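Local coordinates for protein citrate synthase (Metallosphaera sedula, PDB 6ABX) that probably catalyses the condensation of oxaloacetate with acetyl-CoA and water to give citrate and CoA in the tricarboxylic acid cycle, at residues 146-154 with 165-173; 64-74 with 117-126. All coordinates share one frame; numbering follows the deposited sequence.

Interaction 1 (146-154 with 165-173); sequences LSHSENFLY and DTRVLDVSL
Ser149 is the knob of a buried, steep helix-helix crossing that joins helix 148-157 to helix 163-174 in the mainly helical fold of citrate synthase. The axes of the two short helical segments approach to 8.6 Å and run at 111° to each other, close enough for the serine to sit in a hole formed by Thr166, Leu169, Asp170 and Leu173. With chi1 at -64° the hydroxyl is turned away from its own carbonyl carbon, and Ser149 OG donates to Asp170 OD1 over 2.6 Å, using the anti lone pair that points away from OD2. A water makes a second link: it accepts from Ser149 N at 3.0 Å and donates to Asp170 OD1 at 2.7 Å. OD1 thus takes at least these two donors, while OD2 accepts from Phe43 N, which holds the carboxylate at both oxygens; the neighbouring start of helix 148-157 probably helps to stabilise its negative charge.

Apolar branches fill the remaining interface. Leu153 and Leu169 reach toward each other tip to tip, Leu169 CD2 lying 3.7 Å from Leu153 CG, and the same methyl touches Phe152 CB, the Phe152 and Leu169 side chains crossing at about a right angle. Leu173 CD1 meets the His148 ring at its edge, near the ring plane, 3.9 Å from His148 CD2, and also approaches the edge of the Phe152 ring. On the flank, Thr166 CG2 rests 3.7 Å from Glu150 N, whereas Thr166 OG1 bonds to Ser162 O. Beyond the contact, Phe314 packs on Leu169. A single serine knob in a four-residue hole at a steep crossing, with a polar serine-aspartate pair, is set into the helical core of the citrate synthase fold.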
loop_
_atom_site.group_PDB
_atom_site.type_symbol
_atom_site.label_atom_id
_atom_site.label_comp_id
_atom_site.label_asym_id
_atom_site.label_seq_id
_atom_site.Cartn_x
_atom_site.Cartn_y
_atom_site.Cartn_z
ATOM N N LEU A 146 9.159 -21.094 22.933
ATOM C CA LEU A 146 10.337 -20.889 22.153
ATOM C C LEU A 146 10.485 -19.404 21.812
ATOM O O LEU A 146 9.508 -18.769 21.593
ATOM C CB LEU A 146 10.248 -21.727 20.866
ATOM C CG LEU A 146 10.165 -23.239 21.047
ATOM C CD1 LEU A 146 10.102 -23.920 19.669
ATOM C CD2 LEU A 146 11.390 -23.705 21.837
ATOM N N SER A 147 11.733 -18.963 21.686
ATOM C CA SER A 147 11.997 -17.607 21.190
ATOM C C SER A 147 11.704 -17.508 19.690
ATOM O O SER A 147 11.413 -18.471 19.024
ATOM C CB SER A 147 13.391 -17.190 21.511
ATOM O OG SER A 147 13.460 -16.955 22.932
ATOM N N HIS A 148 11.679 -16.269 19.211
ATOM C CA HIS A 148 11.154 -15.983 17.864
ATOM C C HIS A 148 11.835 -16.854 16.819
ATOM O O HIS A 148 11.133 -17.440 15.990
ATOM C CB HIS A 148 11.308 -14.499 17.543
ATOM C CG HIS A 148 10.869 -14.129 16.187
ATOM N ND1 HIS A 148 9.587 -13.710 15.937
ATOM C CD2 HIS A 148 11.528 -14.144 14.995
ATOM C CE1 HIS A 148 9.482 -13.430 14.643
ATOM N NE2 HIS A 148 10.641 -13.698 14.045
ATOM N N SER A 149 13.163 -16.791 16.742
ATOM C CA SER A 149 13.882 -17.460 15.627
ATOM C C SER A 149 13.856 -18.988 15.820
ATOM O O SER A 149 13.707 -19.723 14.830
ATOM C CB SER A 149 15.285 -16.919 15.530
ATOM O OG SER A 149 15.257 -15.528 15.204
ATOM N N GLU A 150 13.961 -19.439 17.069
ATOM C CA GLU A 150 13.889 -20.899 17.337
ATOM C C GLU A 150 12.515 -21.434 16.875
ATOM O O GLU A 150 12.391 -22.485 16.218
ATOM C CB GLU A 150 14.142 -21.224 18.811
ATOM C CG GLU A 150 14.184 -22.738 18.967
ATOM C CD GLU A 150 14.632 -23.358 20.276
ATOM O OE1 GLU A 150 14.848 -22.576 21.260
ATOM O OE2 GLU A 150 14.749 -24.633 20.289
ATOM N N ASN A 151 11.455 -20.702 17.221
ATOM C CA ASN A 151 10.119 -21.092 16.856
ATOM C C ASN A 151 9.933 -21.102 15.329
ATOM O O ASN A 151 9.189 -21.953 14.790
ATOM C CB ASN A 151 9.059 -20.172 17.462
ATOM C CG ASN A 151 7.667 -20.605 17.090
ATOM O OD1 ASN A 151 7.231 -21.681 17.531
ATOM N ND2 ASN A 151 6.955 -19.776 16.353
ATOM N N PHE A 152 10.515 -20.122 14.629
ATOM C CA PHE A 152 10.344 -20.017 13.195
ATOM C C PHE A 152 10.908 -21.292 12.520
ATOM O O PHE A 152 10.245 -21.922 11.675
ATOM C CB PHE A 152 11.055 -18.753 12.677
ATOM C CG PHE A 152 10.573 -18.212 11.353
ATOM C CD1 PHE A 152 9.767 -18.941 10.496
ATOM C CD2 PHE A 152 10.934 -16.937 10.963
ATOM C CE1 PHE A 152 9.325 -18.415 9.298
ATOM C CE2 PHE A 152 10.517 -16.431 9.742
ATOM C CZ PHE A 152 9.668 -17.139 8.943
ATOM N N LEU A 153 12.074 -21.719 12.960
ATOM C CA LEU A 153 12.683 -22.941 12.407
ATOM C C LEU A 153 11.899 -24.187 12.818
ATOM O O LEU A 153 11.706 -25.094 12.031
ATOM C CB LEU A 153 14.142 -23.051 12.829
ATOM C CG LEU A 153 15.076 -22.010 12.206
ATOM C CD1 LEU A 153 16.467 -22.142 12.783
ATOM C CD2 LEU A 153 15.092 -22.124 10.704
ATOM N N TYR A 154 11.376 -24.191 14.036
ATOM C CA TYR A 154 10.532 -25.293 14.540
ATOM C C TYR A 154 9.280 -25.454 13.665
ATOM O O TYR A 154 8.918 -26.544 13.263
ATOM C CB TYR A 154 10.152 -25.034 15.999
ATOM C CG TYR A 154 9.027 -25.886 16.505
ATOM C CD1 TYR A 154 9.217 -27.245 16.700
ATOM C CD2 TYR A 154 7.765 -25.374 16.698
ATOM C CE1 TYR A 154 8.157 -28.052 17.094
ATOM C CE2 TYR A 154 6.704 -26.161 17.127
ATOM C CZ TYR A 154 6.917 -27.508 17.349
ATOM O OH TYR A 154 5.875 -28.318 17.743
ATOM N N ASP A 165 21.957 -22.975 14.222
ATOM C CA ASP A 165 20.977 -22.602 13.184
ATOM C C ASP A 165 20.118 -21.439 13.692
ATOM O O ASP A 165 19.856 -20.481 12.954
ATOM C CB ASP A 165 20.123 -23.786 12.704
ATOM C CG ASP A 165 20.786 -24.682 11.662
ATOM O OD1 ASP A 165 21.922 -24.370 11.255
ATOM O OD2 ASP A 165 20.116 -25.639 11.203
ATOM N N THR A 166 19.635 -21.538 14.923
ATOM C CA THR A 166 18.812 -20.483 15.476
ATOM C C THR A 166 19.550 -19.145 15.425
ATOM O O THR A 166 18.943 -18.127 15.058
ATOM C CB THR A 166 18.398 -20.778 16.914
ATOM O OG1 THR A 166 17.661 -22.000 16.782
ATOM C CG2 THR A 166 17.592 -19.663 17.533
ATOM N N ARG A 167 20.808 -19.129 15.877
ATOM C CA ARG A 167 21.559 -17.914 15.930
ATOM C C ARG A 167 21.708 -17.279 14.546
ATOM O O ARG A 167 21.576 -16.051 14.384
ATOM C CB ARG A 167 22.961 -18.191 16.477
ATOM C CG ARG A 167 23.797 -16.941 16.639
ATOM C CD ARG A 167 23.296 -16.176 17.832
ATOM N NE ARG A 167 24.127 -15.027 18.133
ATOM C CZ ARG A 167 25.207 -15.060 18.916
ATOM N NH1 ARG A 167 25.695 -16.216 19.354
ATOM N NH2 ARG A 167 25.770 -13.918 19.285
ATOM N N VAL A 168 22.004 -18.095 13.533
ATOM C CA VAL A 168 22.161 -17.593 12.148
ATOM C C VAL A 168 20.851 -16.973 11.657
ATOM O O VAL A 168 20.864 -15.874 11.101
ATOM C CB VAL A 168 22.695 -18.670 11.178
ATOM C CG1 VAL A 168 22.800 -18.078 9.789
ATOM C CG2 VAL A 168 24.060 -19.190 11.644
ATOM N N LEU A 169 19.724 -17.621 11.928
ATOM C CA LEU A 169 18.423 -17.045 11.512
ATOM C C LEU A 169 18.185 -15.722 12.253
ATOM O O LEU A 169 17.741 -14.699 11.653
ATOM C CB LEU A 169 17.255 -17.987 11.783
ATOM C CG LEU A 169 15.905 -17.394 11.398
ATOM C CD1 LEU A 169 15.863 -16.963 9.963
ATOM C CD2 LEU A 169 14.782 -18.386 11.672
ATOM N N ASP A 170 18.482 -15.700 13.565
ATOM C CA ASP A 170 18.254 -14.545 14.385
ATOM C C ASP A 170 19.033 -13.331 13.829
ATOM O O ASP A 170 18.513 -12.240 13.647
ATOM C CB ASP A 170 18.664 -14.881 15.810
ATOM C CG ASP A 170 17.941 -14.028 16.803
ATOM O OD1 ASP A 170 16.668 -14.176 16.908
ATOM O OD2 ASP A 170 18.633 -13.213 17.384
ATOM N N VAL A 171 20.314 -13.506 13.557
ATOM C CA VAL A 171 21.105 -12.443 12.968
ATOM C C VAL A 171 20.579 -12.045 11.582
ATOM O O VAL A 171 20.413 -10.808 11.312
ATOM C CB VAL A 171 22.585 -12.838 12.899
ATOM C CG1 VAL A 171 23.410 -11.816 12.103
ATOM C CG2 VAL A 171 23.166 -13.027 14.283
ATOM N N SER A 172 20.299 -13.024 10.694
ATOM C CA SER A 172 19.793 -12.703 9.416
ATOM C C SER A 172 18.499 -11.871 9.459
ATOM O O SER A 172 18.376 -10.899 8.683
ATOM C CB SER A 172 19.606 -13.957 8.589
ATOM O OG SER A 172 20.776 -14.729 8.646
ATOM N N LEU A 173 17.573 -12.158 10.399
ATOM C CA LEU A 173 16.379 -11.344 10.563
ATOM C C LEU A 173 16.725 -9.957 11.129
ATOM O O LEU A 173 16.219 -8.941 10.585
ATOM C CB LEU A 173 15.376 -12.063 11.472
ATOM C CG LEU A 173 14.802 -13.363 10.911
ATOM C CD1 LEU A 173 14.012 -14.097 11.976
ATOM C CD2 LEU A 173 13.953 -13.076 9.679
HETATM O O HOH W 1 14.709 -15.043 18.609
#

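Interaction 2 (64-74 with 117-126)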
loop_
_atom_site.group_PDB
_atom_site.type_symbol
_atom_site.label_atom_id
_atom_site.label_comp_id
_atom_site.label_asym_id
_atom_site.label_seq_id
_atom_site.Cartn_x
_atom_site.Cartn_y
_atom_site.Cartn_z
ATOM N N PHE A 64 8.459 -8.715 27.262
ATOM C CA PHE A 64 8.257 -8.418 25.847
ATOM C C PHE A 64 8.352 -9.707 25.039
ATOM O O PHE A 64 7.511 -9.901 24.109
ATOM C CB PHE A 64 9.316 -7.428 25.372
ATOM C CG PHE A 64 9.241 -7.045 23.921
ATOM C CD1 PHE A 64 8.173 -6.295 23.414
ATOM C CD2 PHE A 64 10.236 -7.449 23.063
ATOM C CE1 PHE A 64 8.161 -5.905 22.083
ATOM C CE2 PHE A 64 10.200 -7.095 21.727
ATOM C CZ PHE A 64 9.168 -6.315 21.244
ATOM N N LYS A 65 9.322 -10.557 25.389
ATOM C CA LYS A 65 9.482 -11.906 24.716
ATOM C C LYS A 65 8.192 -12.714 24.894
ATOM O O LYS A 65 7.683 -13.294 23.968
ATOM C CB LYS A 65 10.650 -12.706 25.297
ATOM C CG LYS A 65 12.009 -12.252 24.806
ATOM C CD LYS A 65 13.120 -12.798 25.689
ATOM C CE LYS A 65 13.289 -14.295 25.650
ATOM N NZ LYS A 65 14.309 -14.700 26.646
ATOM N N SER A 66 7.609 -12.643 26.094
ATOM C CA SER A 66 6.339 -13.326 26.395
ATOM C C SER A 66 5.185 -12.763 25.587
ATOM O O SER A 66 4.391 -13.502 25.072
ATOM C CB SER A 66 6.018 -13.285 27.864
ATOM O OG SER A 66 6.943 -14.081 28.554
ATOM N N ARG A 67 5.120 -11.445 25.467
ATOM C CA ARG A 67 4.090 -10.813 24.764
ATOM C C ARG A 67 4.096 -11.219 23.302
ATOM O O ARG A 67 3.030 -11.511 22.763
ATOM C CB ARG A 67 4.189 -9.305 24.888
ATOM C CG ARG A 67 3.017 -8.608 24.226
ATOM C CD ARG A 67 3.046 -7.122 24.412
ATOM N NE ARG A 67 1.839 -6.548 23.827
ATOM C CZ ARG A 67 1.617 -5.252 23.723
ATOM N NH1 ARG A 67 2.536 -4.392 24.150
ATOM N NH2 ARG A 67 0.474 -4.841 23.193
ATOM N N LEU A 68 5.269 -11.168 22.653
ATOM C CA LEU A 68 5.359 -11.633 21.258
ATOM C C LEU A 68 4.951 -13.111 21.140
ATOM O O LEU A 68 4.101 -13.466 20.261
ATOM C CB LEU A 68 6.785 -11.433 20.719
ATOM C CG LEU A 68 7.128 -10.071 20.128
ATOM C CD1 LEU A 68 8.641 -9.917 20.003
ATOM C CD2 LEU A 68 6.461 -9.901 18.786
ATOM N N ALA A 69 5.513 -13.961 21.985
ATOM C CA ALA A 69 5.360 -15.409 21.872
ATOM C C ALA A 69 3.873 -15.793 21.974
ATOM O O ALA A 69 3.393 -16.725 21.319
ATOM C CB ALA A 69 6.188 -16.097 22.917
ATOM N N GLU A 70 3.133 -15.067 22.837
ATOM C CA GLU A 70 1.729 -15.345 23.057
ATOM C C GLU A 70 0.801 -14.702 21.995
ATOM O O GLU A 70 -0.425 -14.879 22.096
ATOM C CB GLU A 70 1.335 -14.891 24.466
ATOM C CG GLU A 70 2.005 -15.663 25.560
ATOM C CD GLU A 70 1.681 -17.138 25.704
ATOM O OE1 GLU A 70 2.464 -17.836 26.375
ATOM O OE2 GLU A 70 0.606 -17.589 25.193
ATOM N N GLU A 71 1.328 -14.099 20.902
ATOM C CA GLU A 71 0.522 -13.446 19.896
ATOM C C GLU A 71 0.719 -14.083 18.500
ATOM O O GLU A 71 0.288 -13.536 17.494
ATOM C CB GLU A 71 0.840 -11.963 19.835
ATOM C CG GLU A 71 0.469 -11.279 21.128
ATOM C CD GLU A 71 -0.920 -10.707 21.196
ATOM O OE1 GLU A 71 -1.142 -10.008 22.193
ATOM O OE2 GLU A 71 -1.757 -10.933 20.232
ATOM N N ARG A 72 1.283 -15.283 18.484
ATOM C CA ARG A 72 1.727 -15.966 17.232
ATOM C C ARG A 72 0.634 -16.724 16.464
ATOM O O ARG A 72 0.900 -17.070 15.285
ATOM C CB ARG A 72 2.860 -16.932 17.523
ATOM C CG ARG A 72 4.169 -16.263 17.887
ATOM C CD ARG A 72 5.156 -17.318 18.328
ATOM N NE ARG A 72 6.413 -16.760 18.733
ATOM C CZ ARG A 72 7.268 -17.325 19.563
ATOM N NH1 ARG A 72 7.092 -18.593 19.940
ATOM N NH2 ARG A 72 8.328 -16.635 19.959
ATOM N N SER A 73 -0.518 -17.025 17.086
ATOM C CA SER A 73 -1.565 -17.860 16.465
ATOM C C SER A 73 -2.291 -17.073 15.394
ATOM O O SER A 73 -2.491 -15.858 15.581
ATOM C CB SER A 73 -2.623 -18.334 17.464
ATOM O OG SER A 73 -2.026 -19.204 18.354
ATOM N N ILE A 74 -2.710 -17.778 14.349
ATOM C CA ILE A 74 -3.502 -17.162 13.302
ATOM C C ILE A 74 -4.931 -17.715 13.329
ATOM O O ILE A 74 -5.174 -18.877 13.717
ATOM C CB ILE A 74 -2.821 -17.333 11.937
ATOM C CG1 ILE A 74 -2.542 -18.803 11.616
ATOM C CG2 ILE A 74 -1.555 -16.494 11.870
ATOM C CD1 ILE A 74 -1.962 -19.040 10.215
ATOM N N ILE A 117 3.168 -5.609 16.960
ATOM C CA ILE A 117 3.602 -6.840 17.668
ATOM C C ILE A 117 2.810 -8.048 17.158
ATOM O O ILE A 117 3.440 -9.078 16.826
ATOM C CB ILE A 117 3.470 -6.687 19.199
ATOM C CG1 ILE A 117 4.541 -5.737 19.738
ATOM C CG2 ILE A 117 3.503 -8.049 19.890
ATOM C CD1 ILE A 117 4.234 -5.267 21.155
ATOM N N LYS A 118 1.491 -7.898 16.955
ATOM C CA LYS A 118 0.705 -8.974 16.419
ATOM C C LYS A 118 1.196 -9.390 15.025
ATOM O O LYS A 118 1.349 -10.582 14.715
ATOM C CB LYS A 118 -0.776 -8.611 16.402
ATOM C CG LYS A 118 -1.418 -8.669 17.784
ATOM C CD LYS A 118 -2.850 -8.250 17.770
ATOM C CE LYS A 118 -3.496 -8.614 19.093
ATOM N NZ LYS A 118 -4.882 -8.111 19.165
ATOM N N MET A 119 1.396 -8.421 14.149
ATOM C CA MET A 119 1.847 -8.734 12.785
ATOM C C MET A 119 3.223 -9.422 12.822
ATOM O O MET A 119 3.490 -10.414 12.101
ATOM C CB MET A 119 1.903 -7.475 11.914
ATOM C CG MET A 119 0.533 -6.963 11.509
ATOM S SD MET A 119 0.647 -5.508 10.454
ATOM C CE MET A 119 0.431 -4.195 11.649
ATOM N N THR A 120 4.132 -8.925 13.657
ATOM C CA THR A 120 5.466 -9.430 13.742
ATOM C C THR A 120 5.458 -10.876 14.273
ATOM O O THR A 120 6.161 -11.736 13.771
ATOM C CB THR A 120 6.339 -8.537 14.636
ATOM O OG1 THR A 120 6.358 -7.202 14.099
ATOM C CG2 THR A 120 7.743 -9.062 14.790
ATOM N N ALA A 121 4.586 -11.167 15.228
ATOM C CA ALA A 121 4.427 -12.498 15.763
ATOM C C ALA A 121 3.826 -13.454 14.741
ATOM O O ALA A 121 4.206 -14.645 14.697
ATOM C CB ALA A 121 3.582 -12.499 17.035
ATOM N N LYS A 122 2.853 -13.005 13.975
ATOM C CA LYS A 122 2.056 -13.908 13.170
ATOM C C LYS A 122 2.611 -14.141 11.779
ATOM O O LYS A 122 2.359 -15.211 11.239
ATOM C CB LYS A 122 0.640 -13.388 12.991
ATOM C CG LYS A 122 -0.164 -13.290 14.293
ATOM C CD LYS A 122 -1.454 -12.539 14.159
ATOM C CE LYS A 122 -2.249 -12.619 15.461
ATOM N NZ LYS A 122 -3.609 -12.065 15.333
ATOM N N ILE A 123 3.389 -13.203 11.221
ATOM C CA ILE A 123 3.861 -13.411 9.867
ATOM C C ILE A 123 4.626 -14.728 9.740
ATOM O O ILE A 123 4.437 -15.444 8.741
ATOM C CB ILE A 123 4.586 -12.163 9.333
ATOM C CG1 ILE A 123 3.511 -11.112 9.024
ATOM C CG2 ILE A 123 5.420 -12.530 8.132
ATOM C CD1 ILE A 123 3.993 -9.689 8.856
ATOM N N PRO A 124 5.570 -15.069 10.637
ATOM C CA PRO A 124 6.269 -16.355 10.525
ATOM C C PRO A 124 5.323 -17.547 10.538
ATOM O O PRO A 124 5.610 -18.567 9.863
ATOM C CB PRO A 124 7.247 -16.420 11.709
ATOM C CG PRO A 124 7.453 -14.916 12.027
ATOM C CD PRO A 124 6.135 -14.250 11.724
ATOM N N THR A 125 4.223 -17.454 11.267
ATOM C CA THR A 125 3.270 -18.546 11.295
ATOM C C THR A 125 2.680 -18.777 9.898
ATOM O O THR A 125 2.549 -19.881 9.424
ATOM C CB THR A 125 2.173 -18.280 12.319
ATOM O OG1 THR A 125 2.830 -17.885 13.534
ATOM C CG2 THR A 125 1.242 -19.462 12.509
ATOM N N ILE A 126 2.360 -17.677 9.232
ATOM C CA ILE A 126 1.792 -17.718 7.856
ATOM C C ILE A 126 2.833 -18.277 6.893
ATOM O O ILE A 126 2.553 -19.168 6.067
ATOM C CB ILE A 126 1.325 -16.311 7.434
ATOM C CG1 ILE A 126 0.125 -15.856 8.274
ATOM C CG2 ILE A 126 1.039 -16.232 5.948
ATOM C CD1 ILE A 126 -0.188 -14.394 8.216
#
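Ile117 packs against Leu68 at the apolar centre of this contact, in which helix 58-69 and the turn that ends it lie across helix 112-134 of the mainly helical citrate synthase fold. The axes of the short helical segments cross at 58°. Leu68 CD2 lies 3.7 Å from Ile117 CG2, the two side chains meeting at about a right angle, and Trp51 of helix 43-52 also packs on Ile117. From the same isoleucine, CD1 reaches over one face of the Arg67 guanidinium, 3.6 Å from Arg67 NH1 and offset toward the rim of the group.

Ala121 keeps the backbones close: its CB stands 3.4 Å from Leu68 O and also touches Glu71 O, so the type I turn from Ala69 to Arg72 settles directly on the helix. Farther along, Ile74 lies antiparallel alongside the side chains of Thr125 and Lys122 and puts CG2 against Ile126 CG1. The polar edge begins with Glu71, bent at chi2 (-91°) across Lys118; the two chains cross at a slant, Glu71 OE2 lies against Lys118 CG and CE, and Glu71 OE2 stays 4.3 Å from Lys118 NZ, beyond a salt bridge. Lys122, extended beyond CG, runs past two carbonyl oxygens, with Lys122 CG 3.2 Å from Glu71 O and Lys122 CE 3.3 Å from Ser73 O. With an alanine in place of this lysine, Glu71 O and Ser73 O would probably lose the methylenes that cover them, and the turn would be freer to shift.

Helix 112-134 is kinked at Pro124, which has no N-H to give, and at Thr125, whose N makes only a weak bond to Lys122 O. Just there Thr125 OG1 donates to Arg72 O over 2.7 Å, with a C=O...donor angle of 146° and the donor slightly tilted from the carbonyl plane.

Interactions 1 and 2 lie on the same side of the chain's centre, their own centres 14 Å apart, and share none of their helices. Arg72 bridges them: the turn carrying it belongs to interaction 2, while Arg72 NH1 probably donates to Leu146 O, 2.9 Å away, just ahead of helix 148-157. Pro124, on the helix of interaction 2, packs on His148 and Phe152 of interaction 1. The chemistry follows the setting. Interaction 1 is the buried one and encloses a carboxylate satisfied by hydroxyl, water and backbone. Interaction 2 is only partly buried: its isoleucine-leucine centre gives way to charged chains lying along the surface, and its single cross-segment hydrogen bond ends on a backbone carbonyl.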